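Local coordinates for APC3568 protein (Geobacillus stearothermophilus, PDB 1RFZ), which has no established function but belongs to the PgpA family and may act as a phosphatidylglycerophosphatase, at residues Thr26-Ala31 and Glu49-Val54. Residues are numbered along the deposited sequence; the frame is centred on the assembly and turned at random.
Sequences TVEKIA and ECIENV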
# COMPACT_ATOMS: atom_id res chain seq x y z
N THR A 26 14.67 6.50 -21.85
CA THR A 26 16.07 6.69 -21.53
C THR A 26 16.22 7.07 -20.08
O THR A 26 15.50 7.94 -19.61
CB THR A 26 16.65 7.85 -22.34
OG1 THR A 26 16.83 7.43 -23.69
CG2 THR A 26 17.95 8.33 -21.76
N VAL A 27 17.16 6.45 -19.38
CA VAL A 27 17.40 6.80 -17.98
C VAL A 27 17.45 8.32 -17.85
O VAL A 27 17.03 8.88 -16.84
CB VAL A 27 18.75 6.23 -17.49
CG1 VAL A 27 19.39 7.16 -16.44
CG2 VAL A 27 18.55 4.84 -16.91
N GLU A 28 17.95 8.98 -18.89
CA GLU A 28 18.08 10.44 -18.92
C GLU A 28 16.76 11.21 -19.00
O GLU A 28 16.61 12.25 -18.37
CB GLU A 28 18.97 10.84 -20.11
CG GLU A 28 19.11 12.33 -20.34
CD GLU A 28 20.51 12.84 -20.05
OE1 GLU A 28 21.46 12.40 -20.74
OE2 GLU A 28 20.66 13.66 -19.12
N LYS A 29 15.83 10.73 -19.81
CA LYS A 29 14.56 11.42 -19.95
C LYS A 29 13.73 11.25 -18.67
O LYS A 29 12.86 12.08 -18.35
CB LYS A 29 13.80 10.92 -21.18
CG LYS A 29 14.42 11.44 -22.49
CD LYS A 29 13.67 11.00 -23.74
CE LYS A 29 13.82 9.52 -24.01
NZ LYS A 29 13.25 9.16 -25.34
N ILE A 30 14.03 10.18 -17.93
CA ILE A 30 13.39 9.90 -16.65
C ILE A 30 14.00 10.90 -15.68
O ILE A 30 13.30 11.58 -14.92
CB ILE A 30 13.71 8.49 -16.15
CG1 ILE A 30 13.26 7.46 -17.17
CG2 ILE A 30 13.00 8.24 -14.82
CD1 ILE A 30 13.34 6.03 -16.64
N ALA A 31 15.33 11.00 -15.71
CA ALA A 31 16.04 11.94 -14.86
C ALA A 31 15.57 13.33 -15.24
O ALA A 31 15.62 14.27 -14.43
CB ALA A 31 17.56 11.81 -15.07
N GLU A 49 23.04 14.54 -11.05
CA GLU A 49 22.57 14.30 -9.69
C GLU A 49 21.33 13.40 -9.74
O GLU A 49 21.22 12.42 -9.01
CB GLU A 49 22.19 15.65 -9.05
CG GLU A 49 22.06 15.64 -7.55
CD GLU A 49 23.40 15.48 -6.88
OE1 GLU A 49 24.29 16.33 -7.12
OE2 GLU A 49 23.57 14.50 -6.11
N CYS A 50 20.41 13.76 -10.63
CA CYS A 50 19.18 13.02 -10.84
C CYS A 50 19.46 11.64 -11.41
O CYS A 50 19.03 10.63 -10.86
CB CYS A 50 18.27 13.80 -11.80
SG CYS A 50 17.90 15.49 -11.25
N ILE A 51 20.19 11.61 -12.53
CA ILE A 51 20.54 10.37 -13.19
C ILE A 51 20.98 9.34 -12.17
O ILE A 51 20.53 8.19 -12.19
CB ILE A 51 21.69 10.56 -14.21
CG1 ILE A 51 21.32 11.67 -15.19
CG2 ILE A 51 21.95 9.25 -14.96
CD1 ILE A 51 22.15 11.65 -16.47
N GLU A 52 21.87 9.76 -11.28
CA GLU A 52 22.38 8.89 -10.24
C GLU A 52 21.20 8.19 -9.55
O GLU A 52 21.13 6.96 -9.50
CB GLU A 52 23.18 9.71 -9.21
CG GLU A 52 24.56 9.15 -8.94
CD GLU A 52 24.52 7.68 -8.53
OE1 GLU A 52 24.10 7.37 -7.39
OE2 GLU A 52 24.91 6.83 -9.37
N ASN A 53 20.29 9.01 -9.04
CA ASN A 53 19.09 8.55 -8.36
C ASN A 53 18.26 7.63 -9.26
O ASN A 53 17.90 6.51 -8.86
CB ASN A 53 18.27 9.77 -7.91
CG ASN A 53 18.79 10.37 -6.61
OD1 ASN A 53 18.72 9.73 -5.55
ND2 ASN A 53 19.33 11.60 -6.68
N VAL A 54 17.94 8.08 -10.47
CA VAL A 54 17.19 7.24 -11.38
C VAL A 54 17.89 5.85 -11.50
O VAL A 54 17.23 4.81 -11.46
CB VAL A 54 17.08 7.90 -12.78
CG1 VAL A 54 16.13 7.10 -13.67
CG2 VAL A 54 16.57 9.31 -12.62
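V54 meets the first turn of helix 27-38 with both branches of its side chain. CG1, anti to the backbone N (chi1 -172°), lies against the I30 branch methyl, V54 CG1 to I30 CG2 being 3.5 Å, with the two side chains slanted across one another; it also borders the carbonyl oxygen of V27. The other branch lies over the A31 backbone, with V54 CG2 3.5 Å from A31 CA.

The A31 methyl sits among C50, I51 and V54: A31 CB is 3.9 Å from C50 CB and 3.8 Å from I51 CG1. This small side chain coincides with the closest backbone approach, A31 CA to I51 CA at 5.1 Å.

I51 spreads its branches along the partner helix. Its CG2 meets V27 CG1 at 3.6 Å, the side chains crossing nearly at right angles, while the CG1 arm carries the terminal methyl to the carboxylate of E28, I51 CD1 to E28 OE2 being 3.6 Å. That last contact is van der Waals, at the partly exposed margin.

The buried side continues into helix 145-163, where I152 touches both I30 and V54, and N53 hydrogen-bonds R159 through OD1. The short axes pass 8.6 Å apart at 114°, far from antiparallel: a steeply crossed, largely apolar helix-helix interface joining helices 27-38 and 47-58 in this all-helical fold.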